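Local structure of putative hexose oxidase (Nonomuraea sp. ATCC 39727, 5AWV) at residues G49-S52 with R53-G56; V134-K137 with L138-W142; A260-E264 with A265-R269; G487-W490 with H491-Y494. The protein probably oxidises the amino sugar of teicoplanin-type glycopeptide antibiotics with a flavin-adenine dinucleotide that is held covalently. All blocks are in the same frame, centred on the assembly; numbering follows the deposited sequence.

Contact 1: G49-S52 with R53-G56; sequences GANS and RFNG
The side-chain oxygen OD1 of N51 takes the backbone N-H of R53 at 3.0 Å in a near-straight bond. With CG anti to the backbone N (chi1 -173°), the amide turns forward along the chain, and OD1 comes alongside the start of R53, 3.2 Å from R53 CB. A second bond closes the loop: F54 N donates to N51 O at 3.3 Å, almost straight at 174°. Residues 51 to 54 thus form a type I beta turn, and the side-chain bond from its first residue, two positions back from the donor, is that of an Asx turn laid over it. The stretch lies in the loop between helix 42-46 and strand 60-63. The other branch of the amide, N51 ND2, lies 3.7 Å from F54 CE2, the amide and ring planes inclined by 45°. The phenyl atom F54 CE1 lies over one face of the R53 guanidinium, 3.6 Å above the plane of that group and over its centre. Both ND2 of N51 and NH1 of R53 donate to the carbonyl oxygen of S364, while S52 OG bonds to G361 O. The N51 side chain stops about 7 Å from the flavin cofactor.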
# COMPACT_ATOMS: atom_id res chain seq x y z
N GLY A 49 -1.62 13.63 0.49
CA GLY A 49 -1.07 12.64 1.41
C GLY A 49 -2.02 12.33 2.55
O GLY A 49 -2.70 13.23 3.06
N ALA A 50 -2.03 11.05 2.97
CA ALA A 50 -2.81 10.58 4.10
C ALA A 50 -2.36 11.07 5.48
O ALA A 50 -3.20 11.36 6.35
CB ALA A 50 -2.85 9.08 4.12
N ASN A 51 -1.06 11.14 5.70
CA ASN A 51 -0.58 11.44 6.99
C ASN A 51 -0.27 12.93 7.09
O ASN A 51 0.71 13.41 6.54
CB ASN A 51 0.62 10.55 7.33
CG ASN A 51 1.10 10.70 8.79
OD1 ASN A 51 0.85 11.70 9.46
ND2 ASN A 51 1.73 9.66 9.30
N SER A 52 -1.10 13.65 7.85
CA SER A 52 -0.94 15.10 8.01
C SER A 52 0.25 15.57 8.84
O SER A 52 0.50 16.70 8.88
CB SER A 52 -2.27 15.73 8.54
OG SER A 52 -2.52 15.15 9.79
N ARG A 53 1.10 14.71 9.34
CA ARG A 53 2.40 15.08 9.84
C ARG A 53 3.35 15.67 8.80
O ARG A 53 4.22 16.44 9.15
CB ARG A 53 2.98 13.87 10.51
CG ARG A 53 4.32 14.02 11.18
CD ARG A 53 4.54 12.80 12.05
NE ARG A 53 5.91 12.38 12.04
CZ ARG A 53 6.32 11.14 11.73
NH1 ARG A 53 5.46 10.08 11.42
NH2 ARG A 53 7.63 10.96 11.76
N PHE A 54 3.20 15.32 7.53
CA PHE A 54 4.15 15.71 6.49
C PHE A 54 3.61 16.75 5.50
O PHE A 54 2.49 16.61 4.96
CB PHE A 54 4.54 14.46 5.70
CG PHE A 54 4.83 13.24 6.54
CD1 PHE A 54 5.78 13.31 7.53
CD2 PHE A 54 4.19 12.06 6.30
CE1 PHE A 54 6.11 12.18 8.28
CE2 PHE A 54 4.46 10.95 7.08
CZ PHE A 54 5.43 11.01 8.07
N ASN A 55 4.46 17.72 5.17
CA ASN A 55 4.12 18.78 4.24
C ASN A 55 5.30 19.14 3.44
O ASN A 55 6.41 19.11 3.94
CB ASN A 55 3.68 20.06 4.97
CG ASN A 55 2.33 19.90 5.57
OD1 ASN A 55 2.24 19.62 6.76
ND2 ASN A 55 1.29 19.90 4.74
N GLY A 56 5.04 19.48 2.21
CA GLY A 56 6.04 19.97 1.30
C GLY A 56 5.49 21.16 0.56
O GLY A 56 4.33 21.56 0.77

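Contact 2: V134-K137 with L138-W142; sequences VYEK and LYLGW
Four consecutive backbone bonds of the i to i+4 kind, L138 N to V134 O (3.0 Å), Y139 N to Y135 O, L140 N to E136 O and G141 N to K137 O, carry the helix from V134 to at least G141. Along one side of it V134 and L138 lie next to each other and point the same way, with V134 CG1 3.6 Å from L138 CD1. The torsions explain the match: CG1 of V134 is anti to its own N (chi1 169°), whereas CG of L138 is anti to the carbonyl carbon (chi1 -72°). This ridge of helix 131-142, in the FAD binding domain, packs on strand 122-125, V134 against I125 and L138 against F123. Further on, the indole of W142 folds back beside the preceding turn: W142 CZ3 sits 3.6 Å from K137 O, which also accepts from G141 N, and W142 CH2 lies 4.2 Å from K137 CE. The lysine chain bends at chi2 and chi4 and its NZ bonds to I114 O, while Y135, its side chain about 7 Å from the flavin cofactor, bonds through OH to G149 O. Y139 and L140 meet a second subunit, in which R41 donates through NH1 to the carbonyl oxygen L140 O.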
# COMPACT_ATOMS: atom_id res chain seq x y z
N VAL A 134 -9.55 -1.36 -7.47
CA VAL A 134 -9.07 -2.59 -7.97
C VAL A 134 -9.97 -3.72 -7.53
O VAL A 134 -10.30 -4.60 -8.34
CB VAL A 134 -7.62 -2.89 -7.48
CG1 VAL A 134 -7.19 -4.31 -7.79
CG2 VAL A 134 -6.59 -1.89 -8.03
N TYR A 135 -10.27 -3.79 -6.25
CA TYR A 135 -11.06 -4.92 -5.79
C TYR A 135 -12.43 -4.99 -6.45
O TYR A 135 -12.88 -6.06 -6.83
CB TYR A 135 -11.22 -4.89 -4.28
CG TYR A 135 -9.96 -4.99 -3.44
CD1 TYR A 135 -8.92 -5.85 -3.81
CD2 TYR A 135 -9.83 -4.29 -2.25
CE1 TYR A 135 -7.77 -5.96 -3.07
CE2 TYR A 135 -8.70 -4.44 -1.47
CZ TYR A 135 -7.67 -5.25 -1.89
OH TYR A 135 -6.49 -5.36 -1.21
N GLU A 136 -13.10 -3.88 -6.53
CA GLU A 136 -14.40 -3.82 -7.13
C GLU A 136 -14.38 -4.25 -8.61
O GLU A 136 -15.24 -5.01 -9.01
CB GLU A 136 -14.92 -2.39 -6.92
CG GLU A 136 -16.39 -2.24 -6.92
CD GLU A 136 -17.03 -2.94 -5.68
OE1 GLU A 136 -17.64 -3.99 -5.99
OE2 GLU A 136 -16.84 -2.49 -4.49
N LYS A 137 -13.48 -3.67 -9.42
CA LYS A 137 -13.43 -4.01 -10.80
C LYS A 137 -12.99 -5.43 -11.10
O LYS A 137 -13.50 -6.07 -12.01
CB LYS A 137 -12.47 -3.05 -11.49
CG LYS A 137 -12.27 -3.24 -12.97
CD LYS A 137 -13.44 -2.87 -13.86
CE LYS A 137 -13.05 -3.04 -15.37
NZ LYS A 137 -12.35 -1.82 -15.88
N LEU A 138 -11.98 -5.90 -10.40
CA LEU A 138 -11.54 -7.30 -10.55
C LEU A 138 -12.70 -8.26 -10.20
O LEU A 138 -12.88 -9.29 -10.89
CB LEU A 138 -10.31 -7.57 -9.72
CG LEU A 138 -8.96 -6.96 -10.16
CD1 LEU A 138 -7.78 -7.54 -9.29
CD2 LEU A 138 -8.59 -7.31 -11.61
N TYR A 139 -13.44 -7.95 -9.15
CA TYR A 139 -14.56 -8.77 -8.74
C TYR A 139 -15.74 -8.76 -9.71
O TYR A 139 -16.16 -9.86 -10.18
CB TYR A 139 -15.06 -8.31 -7.40
CG TYR A 139 -16.13 -9.20 -6.75
CD1 TYR A 139 -16.01 -10.57 -6.76
CD2 TYR A 139 -17.33 -8.67 -6.24
CE1 TYR A 139 -16.94 -11.38 -6.15
CE2 TYR A 139 -18.31 -9.50 -5.67
CZ TYR A 139 -18.07 -10.85 -5.58
OH TYR A 139 -18.96 -11.76 -4.98
N LEU A 140 -16.16 -7.56 -10.10
CA LEU A 140 -17.26 -7.42 -11.10
C LEU A 140 -16.97 -8.04 -12.48
O LEU A 140 -17.80 -8.82 -13.03
CB LEU A 140 -17.76 -5.98 -11.17
CG LEU A 140 -18.49 -5.52 -9.90
CD1 LEU A 140 -19.18 -4.18 -10.13
CD2 LEU A 140 -19.56 -6.48 -9.35
N GLY A 141 -15.78 -7.76 -12.99
CA GLY A 141 -15.37 -8.16 -14.27
C GLY A 141 -15.11 -9.61 -14.41
O GLY A 141 -15.53 -10.22 -15.41
N TRP A 142 -14.42 -10.21 -13.42
CA TRP A 142 -13.87 -11.58 -13.59
C TRP A 142 -14.00 -12.48 -12.33
O TRP A 142 -13.57 -13.61 -12.36
CB TRP A 142 -12.39 -11.49 -13.98
CG TRP A 142 -12.15 -10.70 -15.23
CD1 TRP A 142 -12.20 -11.16 -16.51
CD2 TRP A 142 -11.90 -9.29 -15.33
NE1 TRP A 142 -12.00 -10.15 -17.37
CE2 TRP A 142 -11.78 -9.00 -16.68
CE3 TRP A 142 -11.72 -8.27 -14.39
CZ2 TRP A 142 -11.52 -7.73 -17.12
CZ3 TRP A 142 -11.46 -7.05 -14.81
CH2 TRP A 142 -11.38 -6.76 -16.17

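Contact 3: A260-E264 with A265-R269; sequences AGMTE and AAFSR. With T55 (8-methylnonanoic acid), chain B; MAN (alpha-D-mannopyranose), chain C.
T263 OG1 accepts the backbone N-H of A266 at 3.1 Å with an angle of 161°, the capping bond of a threonine at the N-cap of helix 264-280. A chi1 of 56° sets OG1 between the backbone N and the carbonyl carbon, so that it faces the first turn and also lies 3.4 Å from A266 CB. The main chain adds two bonds, F267 N to T263 O at 2.9 Å, nearly along the C=O axis, and S268 N to E264 O at 3.1 Å.

Apolar contacts are made by M262, just before the cap. Bent at chi2 and chi3, its chain crosses that of F267 at about a right angle. M262 SD is 3.9 Å from A266 CB, and M262 CG is equally far from F267 CB, at the edge of the phenyl ring and near its plane. Both side chains also touch F309 of strand 309-316, while F267 meets Y384 of helix 377-387.

Two bound groups meet the helix start. E264, extended beyond CG, reaches a mannose with OE1, which accepts from O3 of the sugar at 2.7 Å and weakly from O2. The acyl chain of 8-methylnonanoic acid runs past A265, S268 and R269; R269 NH1 is 3.8 Å from its CAL atom, while its placement near A265 is too close to be reliable. R269 also forms a salt bridge with D335. The helix start thus seems to offer a carboxylate acceptor for sugar hydroxyls and, less securely placed, the small side chains of A265 and S268 and the arginine R269 along the acyl chain.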
# COMPACT_ATOMS: atom_id res chain seq x y z
N ALA A 260 -10.83 -2.06 31.88
CA ALA A 260 -11.19 -1.92 33.32
C ALA A 260 -11.07 -3.25 34.04
O ALA A 260 -10.46 -3.36 35.09
CB ALA A 260 -12.58 -1.32 33.49
N GLY A 261 -11.54 -4.31 33.44
CA GLY A 261 -11.37 -5.60 34.04
C GLY A 261 -10.07 -6.32 33.81
O GLY A 261 -9.94 -7.42 34.28
N MET A 262 -9.10 -5.75 33.07
CA MET A 262 -7.90 -6.52 32.66
C MET A 262 -6.68 -6.39 33.64
O MET A 262 -6.03 -5.38 33.67
CB MET A 262 -7.51 -6.03 31.21
CG MET A 262 -6.42 -6.80 30.42
SD MET A 262 -6.94 -8.43 29.85
CE MET A 262 -8.25 -8.12 28.66
N THR A 263 -6.36 -7.41 34.43
CA THR A 263 -5.16 -7.39 35.26
C THR A 263 -3.91 -7.59 34.41
O THR A 263 -3.98 -8.10 33.30
CB THR A 263 -5.21 -8.48 36.33
OG1 THR A 263 -5.39 -9.78 35.74
CG2 THR A 263 -6.38 -8.17 37.28
N GLU A 264 -2.77 -7.31 35.01
CA GLU A 264 -1.47 -7.62 34.46
C GLU A 264 -1.35 -9.10 34.08
O GLU A 264 -0.89 -9.45 32.97
CB GLU A 264 -0.41 -7.17 35.41
CG GLU A 264 1.01 -7.23 34.87
CD GLU A 264 2.01 -6.52 35.81
OE1 GLU A 264 3.24 -6.84 35.69
OE2 GLU A 264 1.59 -5.61 36.66
N ALA A 265 -1.88 -9.97 34.93
CA ALA A 265 -1.92 -11.37 34.62
C ALA A 265 -2.81 -11.85 33.46
O ALA A 265 -2.41 -12.73 32.65
CB ALA A 265 -2.21 -12.23 35.89
N ALA A 266 -4.01 -11.33 33.41
CA ALA A 266 -4.95 -11.63 32.38
C ALA A 266 -4.43 -11.10 31.00
O ALA A 266 -4.61 -11.75 30.00
CB ALA A 266 -6.28 -10.99 32.68
N PHE A 267 -3.87 -9.92 31.01
CA PHE A 267 -3.25 -9.33 29.82
C PHE A 267 -2.16 -10.21 29.29
O PHE A 267 -2.14 -10.51 28.11
CB PHE A 267 -2.70 -7.95 30.11
CG PHE A 267 -2.16 -7.25 28.89
CD1 PHE A 267 -3.00 -6.51 28.08
CD2 PHE A 267 -0.82 -7.36 28.55
CE1 PHE A 267 -2.50 -5.86 26.94
CE2 PHE A 267 -0.33 -6.72 27.43
CZ PHE A 267 -1.17 -5.95 26.63
N SER A 268 -1.21 -10.57 30.14
CA SER A 268 -0.22 -11.53 29.77
C SER A 268 -0.74 -12.88 29.26
O SER A 268 -0.27 -13.37 28.21
CB SER A 268 0.82 -11.72 30.88
OG SER A 268 1.90 -12.48 30.32
N ARG A 269 -1.71 -13.47 29.95
CA ARG A 269 -2.33 -14.68 29.44
C ARG A 269 -2.91 -14.53 28.01
O ARG A 269 -2.74 -15.41 27.15
CB ARG A 269 -3.42 -15.15 30.42
CG ARG A 269 -4.05 -16.45 30.04
CD ARG A 269 -3.06 -17.60 30.11
NE ARG A 269 -3.70 -18.81 29.63
CZ ARG A 269 -4.60 -19.50 30.33
NH1 ARG A 269 -5.01 -19.12 31.56
NH2 ARG A 269 -5.11 -20.60 29.81
CAD T55 B . 0.34 -12.74 34.44
CAE T55 B . 1.30 -13.51 35.25
CAG T55 B . 1.03 -14.91 34.71
CAH T55 B . -0.35 -15.55 35.08
CAI T55 B . -0.55 -16.98 34.61
CAJ T55 B . -1.91 -17.65 34.86
CAK T55 B . -1.80 -19.07 34.33
CAL T55 B . -2.87 -20.13 34.55
CAF T55 B . 2.58 -12.66 35.05
C T55 B . -2.36 -21.50 34.09
O T55 B . -1.18 -21.74 33.97
C1 MAN C . 7.38 -4.88 38.92
C2 MAN C . 6.63 -5.65 37.83
C3 MAN C . 6.41 -4.76 36.61
C4 MAN C . 5.70 -3.45 37.06
C5 MAN C . 6.53 -2.65 38.11
C6 MAN C . 5.85 -1.30 38.48
O2 MAN C . 5.39 -6.03 38.31
O3 MAN C . 5.61 -5.50 35.58
O4 MAN C . 5.61 -2.74 35.90
O5 MAN C . 6.79 -3.52 39.26
O6 MAN C . 4.78 -1.52 39.46

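Contact 4: G487-W490 with H491-Y494; sequences GVPW and HDLY
W490 and H491 both carry CG between the backbone N and the carbonyl carbon, at chi1 67° and 54°, and this rotation brings indole and imidazole together at the start of helix 490-495, within the berberine-like region. P489 is its N-cap residue. The two rings form a T-shaped pair: the imidazole edge is directed at the indole face, with the planes 73° apart and the centroid of the five-membered ring 5.0 Å from that of the imidazole. Beside it, H491 CB stands over the indole six-membered ring, 3.6 Å from its centroid and nearly on the ring normal, a CH-pi contact.

The imidazole is covered in turn by P489, whose CB lies over its face 3.9 Å from the centroid. Its orientation is also fixed by ND1, which donates to D492 OD1 at 2.8 Å; the acceptor lies near the imidazole plane, but the donor meets the carboxylate from above its plane. Beyond the segments the same histidine stacks with H499.

In the backbone, Y494 N to W490 O is the sound bond of the turn, whereas the bonds to P489 O from D492 and L493 are weak. One residue before the proline, V488 CG1 rests against D492 CB and L493 CD2. Y494, whose OH bonds to D475 N, approaches the indole within its plane, placing CD2 3.8 Å from W490 CE3.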
# COMPACT_ATOMS: atom_id res chain seq x y z
N GLY A 487 23.62 -1.73 16.05
CA GLY A 487 24.60 -1.95 15.04
C GLY A 487 24.08 -2.61 13.77
O GLY A 487 24.88 -2.93 12.92
N VAL A 488 22.77 -2.82 13.62
CA VAL A 488 22.23 -3.42 12.39
C VAL A 488 21.63 -2.28 11.57
O VAL A 488 20.79 -1.56 12.06
CB VAL A 488 21.18 -4.46 12.71
CG1 VAL A 488 20.64 -5.16 11.46
CG2 VAL A 488 21.80 -5.53 13.60
N PRO A 489 22.15 -2.05 10.37
CA PRO A 489 21.60 -1.01 9.58
C PRO A 489 20.13 -1.23 9.15
O PRO A 489 19.65 -2.37 9.09
CB PRO A 489 22.54 -0.95 8.36
CG PRO A 489 23.31 -2.15 8.37
CD PRO A 489 23.18 -2.82 9.69
N TRP A 490 19.43 -0.12 8.96
CA TRP A 490 18.00 -0.12 8.55
C TRP A 490 17.74 -1.08 7.42
O TRP A 490 16.79 -1.90 7.47
CB TRP A 490 17.56 1.27 8.13
CG TRP A 490 18.22 1.80 6.83
CD1 TRP A 490 19.35 2.59 6.74
CD2 TRP A 490 17.73 1.66 5.48
NE1 TRP A 490 19.59 2.90 5.44
CE2 TRP A 490 18.62 2.34 4.64
CE3 TRP A 490 16.63 1.04 4.91
CZ2 TRP A 490 18.44 2.42 3.27
CZ3 TRP A 490 16.49 1.05 3.54
CH2 TRP A 490 17.40 1.75 2.73
N HIS A 491 18.63 -1.05 6.41
CA HIS A 491 18.41 -1.89 5.22
C HIS A 491 18.47 -3.37 5.47
O HIS A 491 17.85 -4.17 4.79
CB HIS A 491 19.28 -1.43 4.05
CG HIS A 491 20.73 -1.33 4.36
ND1 HIS A 491 21.53 -2.42 4.66
CD2 HIS A 491 21.54 -0.26 4.41
CE1 HIS A 491 22.77 -2.02 4.84
NE2 HIS A 491 22.80 -0.71 4.67
N ASP A 492 19.21 -3.78 6.48
CA ASP A 492 19.22 -5.17 6.89
C ASP A 492 18.00 -5.61 7.66
O ASP A 492 17.60 -6.74 7.54
CB ASP A 492 20.47 -5.50 7.65
CG ASP A 492 21.79 -5.37 6.75
OD1 ASP A 492 21.76 -5.03 5.50
OD2 ASP A 492 22.84 -5.68 7.31
N LEU A 493 17.39 -4.72 8.41
CA LEU A 493 16.16 -5.03 9.06
C LEU A 493 15.00 -5.18 8.01
O LEU A 493 14.20 -6.09 8.12
CB LEU A 493 15.78 -3.86 10.03
CG LEU A 493 16.81 -3.56 11.15
CD1 LEU A 493 16.28 -2.43 12.00
CD2 LEU A 493 17.00 -4.82 11.96
N TYR A 494 14.97 -4.31 6.99
CA TYR A 494 13.90 -4.38 5.96
C TYR A 494 14.12 -5.52 4.95
O TYR A 494 13.16 -6.23 4.56
CB TYR A 494 13.74 -3.08 5.19
CG TYR A 494 13.10 -2.05 6.00
CD1 TYR A 494 11.73 -2.12 6.32
CD2 TYR A 494 13.78 -0.95 6.38
CE1 TYR A 494 11.14 -1.16 7.11
CE2 TYR A 494 13.18 0.01 7.20
CZ TYR A 494 11.87 -0.10 7.54
OH TYR A 494 11.29 0.86 8.31

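Contacts 1 and 2 approach the flavin from different parts of the fold: N51 and Y135 each come to about 7 Å of it by their side chains, although the centres of the two contacts are 30 Å apart. Contact 4 stands further back, with Y494 about 11 Å from the cofactor but only about 6 Å from the flavin-binding Y470; its nearest atoms to contact 1 are about 11 Å away. Contacts 2 and 4 occupy opposite sides of the chain's centre. Contact 3, 31 Å from that centre, makes peripheral contacts with glycopeptide groups and comes no nearer to the other three than about 23 Å. No two of the four touch.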